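Local coordinates for B12-binding domain-containing protein (Kitasatospora setae, PDB 6WTE) that binds cobalamin and a [4Fe-4S] cluster and acts as a radical SAM-family methyltransferase that probably works without radical chemistry, at residues 219-231 against 240-252. Residues are numbered along the deposited sequence; the frame is centred on the assembly and turned at random.
Sequences GSILTKNGCAYRC and KGTRYGQRELASV. With SF4 (iron/sulfur cluster), chain C; EDO (1,2-ethanediol), chain L.
Asn225 and Gly245 exchange two backbone hydrogen bonds, N to O 2.9 Å in each direction, which defines them as an antiparallel hydrogen-bonded pair. A chi1 of -180° swings the Asn225 amide away from its own N and over to the backbone of Lys240: ND2 donates to Lys240 O at 2.9 Å, nearly straight (167°) and in the amide plane, though it meets that carbonyl from well above the carbonyl plane. A water donates to Asn225 OD1 and accepts a weak bond from Lys240 NZ, which forms a salt bridge with cobalamin. Next, Cys227 N donates to Gly241 O at 2.9 Å, holding the start of the cluster loop to 240-252, while Tyr244 lays CE2 3.6 Å from Ala228 CB and accepts a weak bond at OH from Ala228 N. At the other end, Arg247 NH1 donates to Leu222 O (2.8 Å, 146°), at the guanidinium edge, and NH2 forms a salt bridge with Glu255. Replacing Arg247 by alanine would probably leave Leu222 O without this donor and Glu255 without this partner. Val252 CG1 meets Ile221 CG1 at 3.8 Å, joining helix 249-261 to the first barrel strand. The short antiparallel pair 224-225 and 245-246 thus leads straight into the radical SAM cluster loop, where Cys227 SG binds FE2 at 2.2 Å and Cys231 and Cys234 complete the CxxxCxxC motif.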
loop_
_atom_site.group_PDB
_atom_site.type_symbol
_atom_site.label_atom_id
_atom_site.label_comp_id
_atom_site.label_asym_id
_atom_site.label_seq_id
_atom_site.Cartn_x
_atom_site.Cartn_y
_atom_site.Cartn_z
ATOM N N GLY A 219 -5.217 13.309 -5.250
ATOM C CA GLY A 219 -3.913 13.773 -4.825
ATOM C C GLY A 219 -3.412 12.937 -3.661
ATOM O O GLY A 219 -4.185 12.481 -2.816
ATOM N N SER A 220 -2.115 12.689 -3.650
ATOM C CA SER A 220 -1.477 11.961 -2.568
ATOM C C SER A 220 -0.534 12.903 -1.837
ATOM O O SER A 220 0.130 13.737 -2.457
ATOM C CB SER A 220 -0.712 10.753 -3.115
ATOM O OG SER A 220 -0.002 11.125 -4.288
ATOM N N ILE A 221 -0.478 12.785 -0.517
ATOM C CA ILE A 221 0.460 13.585 0.258
ATOM C C ILE A 221 0.997 12.725 1.389
ATOM O O ILE A 221 0.228 12.151 2.165
ATOM C CB ILE A 221 -0.167 14.883 0.804
ATOM C CG1 ILE A 221 0.875 15.675 1.598
ATOM C CG2 ILE A 221 -1.410 14.594 1.645
ATOM C CD1 ILE A 221 2.019 16.232 0.736
ATOM N N LEU A 222 2.317 12.637 1.471
ATOM C CA LEU A 222 2.995 11.941 2.548
ATOM C C LEU A 222 3.361 12.946 3.629
ATOM O O LEU A 222 3.886 14.022 3.327
ATOM C CB LEU A 222 4.254 11.258 2.016
ATOM C CG LEU A 222 5.122 10.575 3.067
ATOM C CD1 LEU A 222 4.385 9.380 3.640
ATOM C CD2 LEU A 222 6.451 10.157 2.440
ATOM N N THR A 223 3.077 12.609 4.886
ATOM C CA THR A 223 3.507 13.465 5.986
ATOM C C THR A 223 4.597 12.840 6.841
ATOM O O THR A 223 5.399 13.569 7.436
ATOM C CB THR A 223 2.311 13.860 6.874
ATOM O OG1 THR A 223 2.099 12.884 7.906
ATOM C CG2 THR A 223 1.038 14.003 6.037
ATOM N N LYS A 224 4.682 11.516 6.873
ATOM C CA LYS A 224 5.680 10.834 7.684
ATOM C C LYS A 224 5.797 9.393 7.210
ATOM O O LYS A 224 4.789 8.757 6.888
ATOM C CB LYS A 224 5.309 10.882 9.173
ATOM C CG LYS A 224 3.936 10.299 9.483
ATOM C CD LYS A 224 3.268 11.022 10.647
ATOM C CE LYS A 224 1.826 10.565 10.813
ATOM N NZ LYS A 224 1.064 11.439 11.752
ATOM N N ASN A 225 7.020 8.884 7.174
ATOM C CA ASN A 225 7.239 7.502 6.788
ATOM C C ASN A 225 7.306 6.606 8.020
ATOM O O ASN A 225 7.910 6.968 9.030
ATOM C CB ASN A 225 8.532 7.357 5.988
ATOM C CG ASN A 225 8.785 5.934 5.566
ATOM O OD1 ASN A 225 8.168 5.447 4.620
ATOM N ND2 ASN A 225 9.674 5.242 6.279
ATOM N N GLY A 226 6.707 5.429 7.914
ATOM C CA GLY A 226 6.927 4.351 8.857
ATOM C C GLY A 226 5.735 4.131 9.776
ATOM O O GLY A 226 4.768 4.889 9.793
ATOM N N CYS A 227 5.829 3.045 10.548
ATOM C CA CYS A 227 4.859 2.740 11.592
ATOM C C CYS A 227 5.585 2.065 12.740
ATOM O O CYS A 227 6.329 1.106 12.518
ATOM C CB CYS A 227 3.733 1.823 11.099
ATOM S SG CYS A 227 2.466 1.546 12.400
ATOM N N ALA A 228 5.347 2.548 13.955
ATOM C CA ALA A 228 6.014 2.011 15.135
ATOM C C ALA A 228 5.252 0.875 15.803
ATOM O O ALA A 228 5.774 0.287 16.755
ATOM C CB ALA A 228 6.269 3.127 16.154
ATOM N N TYR A 229 4.050 0.541 15.339
ATOM C CA TYR A 229 3.329 -0.590 15.915
ATOM C C TYR A 229 3.799 -1.883 15.238
ATOM O O TYR A 229 4.776 -1.899 14.484
ATOM C CB TYR A 229 1.822 -0.367 15.820
ATOM C CG TYR A 229 1.310 0.676 16.801
ATOM C CD1 TYR A 229 2.136 1.184 17.795
ATOM C CD2 TYR A 229 0.006 1.146 16.732
ATOM C CE1 TYR A 229 1.679 2.134 18.695
ATOM C CE2 TYR A 229 -0.462 2.096 17.625
ATOM C CZ TYR A 229 0.378 2.586 18.603
ATOM O OH TYR A 229 -0.079 3.528 19.495
ATOM N N ARG A 230 3.133 -2.999 15.519
ATOM C CA ARG A 230 3.604 -4.287 15.007
ATOM C C ARG A 230 2.420 -5.229 14.811
ATOM O O ARG A 230 2.415 -6.372 15.280
ATOM C CB ARG A 230 4.653 -4.885 15.945
ATOM C CG ARG A 230 5.492 -6.012 15.341
ATOM C CD ARG A 230 6.341 -5.532 14.172
ATOM N NE ARG A 230 7.371 -4.574 14.572
ATOM C CZ ARG A 230 8.606 -4.914 14.932
ATOM N NH1 ARG A 230 8.966 -6.189 14.950
ATOM N NH2 ARG A 230 9.481 -3.981 15.277
ATOM N N CYS A 231 1.393 -4.750 14.115
ATOM C CA CYS A 231 0.191 -5.546 13.922
ATOM C C CYS A 231 0.518 -6.824 13.158
ATOM O O CYS A 231 1.289 -6.812 12.194
ATOM C CB CYS A 231 -0.874 -4.728 13.189
ATOM S SG CYS A 231 -1.423 -3.282 14.137
ATOM N N LYS A 240 8.091 -0.354 5.246
ATOM C CA LYS A 240 8.302 1.090 5.293
ATOM C C LYS A 240 9.353 1.498 6.313
ATOM O O LYS A 240 10.175 2.373 6.034
ATOM C CB LYS A 240 6.987 1.816 5.617
ATOM C CG LYS A 240 5.810 1.409 4.748
ATOM C CD LYS A 240 5.996 1.843 3.295
ATOM C CE LYS A 240 5.948 3.356 3.129
ATOM N NZ LYS A 240 5.660 3.741 1.712
ATOM N N GLY A 241 9.342 0.899 7.493
ATOM C CA GLY A 241 10.249 1.288 8.557
ATOM C C GLY A 241 9.484 1.301 9.862
ATOM O O GLY A 241 8.290 1.597 9.907
ATOM N N THR A 242 10.184 0.970 10.946
ATOM C CA THR A 242 9.577 0.780 12.258
ATOM C C THR A 242 9.560 2.038 13.113
ATOM O O THR A 242 9.097 1.976 14.256
ATOM C CB THR A 242 10.323 -0.313 13.031
ATOM O OG1 THR A 242 11.687 0.095 13.218
ATOM C CG2 THR A 242 10.297 -1.626 12.265
ATOM N N ARG A 243 10.081 3.158 12.616
ATOM C CA ARG A 243 10.059 4.419 13.346
ATOM C C ARG A 243 9.650 5.532 12.391
ATOM O O ARG A 243 9.771 5.405 11.168
ATOM C CB ARG A 243 11.420 4.735 13.981
ATOM C CG ARG A 243 11.845 3.742 15.064
ATOM C CD ARG A 243 10.908 3.778 16.267
ATOM N NE ARG A 243 11.329 2.823 17.289
ATOM C CZ ARG A 243 10.795 1.616 17.455
ATOM N NH1 ARG A 243 9.799 1.211 16.676
ATOM N NH2 ARG A 243 11.252 0.812 18.411
ATOM N N TYR A 244 9.171 6.636 12.957
ATOM C CA TYR A 244 8.620 7.717 12.149
ATOM C C TYR A 244 9.734 8.606 11.617
ATOM O O TYR A 244 10.517 9.173 12.387
ATOM C CB TYR A 244 7.597 8.517 12.957
ATOM C CG TYR A 244 6.437 7.630 13.326
ATOM C CD1 TYR A 244 5.575 7.158 12.347
ATOM C CD2 TYR A 244 6.240 7.208 14.634
ATOM C CE1 TYR A 244 4.535 6.316 12.661
ATOM C CE2 TYR A 244 5.193 6.363 14.963
ATOM C CZ TYR A 244 4.350 5.914 13.965
ATOM O OH TYR A 244 3.305 5.070 14.263
ATOM N N GLY A 245 9.815 8.701 10.294
ATOM C CA GLY A 245 10.602 9.727 9.642
ATOM C C GLY A 245 9.662 10.857 9.275
ATOM O O GLY A 245 8.986 10.790 8.247
ATOM N N GLN A 246 9.576 11.872 10.135
ATOM C CA GLN A 246 8.608 12.948 9.966
ATOM C C GLN A 246 9.138 13.981 8.984
ATOM O O GLN A 246 10.276 14.438 9.107
ATOM C CB GLN A 246 8.320 13.621 11.308
ATOM C CG GLN A 246 7.732 12.711 12.371
ATOM C CD GLN A 246 7.534 13.426 13.695
ATOM O OE1 GLN A 246 8.036 14.532 13.897
ATOM N NE2 GLN A 246 6.802 12.795 14.605
ATOM N N ARG A 247 8.302 14.369 8.026
ATOM C CA ARG A 247 8.683 15.433 7.112
ATOM C C ARG A 247 8.504 16.791 7.775
ATOM O O ARG A 247 7.645 16.976 8.647
ATOM C CB ARG A 247 7.853 15.382 5.831
ATOM C CG ARG A 247 7.986 14.109 5.025
ATOM C CD ARG A 247 7.144 14.212 3.767
ATOM N NE ARG A 247 7.603 15.307 2.908
ATOM C CZ ARG A 247 6.900 15.826 1.906
ATOM N NH1 ARG A 247 5.694 15.352 1.620
ATOM N NH2 ARG A 247 7.407 16.819 1.185
ATOM N N GLU A 248 9.323 17.747 7.345
ATOM C CA GLU A 248 9.167 19.129 7.783
ATOM C C GLU A 248 7.755 19.615 7.494
ATOM O O GLU A 248 7.256 19.476 6.375
ATOM C CB GLU A 248 10.184 20.026 7.070
ATOM C CG GLU A 248 11.649 19.798 7.434
ATOM C CD GLU A 248 12.033 20.327 8.813
ATOM O OE1 GLU A 248 11.276 20.131 9.787
ATOM O OE2 GLU A 248 13.111 20.949 8.918
ATOM N N LEU A 249 7.113 20.186 8.514
ATOM C CA LEU A 249 5.720 20.599 8.373
ATOM C C LEU A 249 5.554 21.584 7.225
ATOM O O LEU A 249 4.631 21.453 6.414
ATOM C CB LEU A 249 5.234 21.216 9.683
ATOM C CG LEU A 249 5.247 20.274 10.890
ATOM C CD1 LEU A 249 5.088 21.075 12.174
ATOM C CD2 LEU A 249 4.153 19.233 10.767
ATOM N N ALA A 250 6.458 22.558 7.122
ATOM C CA ALA A 250 6.343 23.553 6.061
ATOM C C ALA A 250 6.470 22.921 4.680
ATOM O O ALA A 250 5.811 23.369 3.734
ATOM C CB ALA A 250 7.400 24.640 6.242
ATOM N N SER A 251 7.304 21.885 4.546
ATOM C CA SER A 251 7.468 21.235 3.248
ATOM C C SER A 251 6.217 20.461 2.857
ATOM O O SER A 251 5.796 20.503 1.694
ATOM C CB SER A 251 8.684 20.305 3.266
ATOM O OG SER A 251 9.877 21.037 3.509
ATOM N N VAL A 252 5.616 19.742 3.810
ATOM C CA VAL A 252 4.375 19.019 3.527
ATOM C C VAL A 252 3.293 19.985 3.058
ATOM O O VAL A 252 2.632 19.757 2.038
ATOM C CB VAL A 252 3.909 18.230 4.763
ATOM C CG1 VAL A 252 2.659 17.446 4.437
ATOM C CG2 VAL A 252 5.000 17.290 5.240
HETATM FE FE1 SF4 C . -0.926 -1.705 12.566
HETATM FE FE2 SF4 C . 0.925 0.141 11.721
HETATM FE FE3 SF4 C . -1.616 0.290 10.785
HETATM FE FE4 SF4 C . -0.015 -1.739 9.993
HETATM S S1 SF4 C . 0.291 0.471 9.545
HETATM S S2 SF4 C . -2.183 -1.907 10.663
HETATM S S3 SF4 C . 1.222 -2.112 11.876
HETATM S S4 SF4 C . -0.959 0.531 12.964
HETATM C C1 EDO L . 9.573 -9.896 14.814
HETATM O O1 EDO L . 9.672 -11.216 15.358
HETATM C C2 EDO L . 8.139 -9.647 14.371
HETATM O O2 EDO L . 7.632 -8.509 15.078
HETATM O O HOH W 1 11.038 5.656 8.838
HETATM O O HOH W 2 6.535 6.475 2.729
#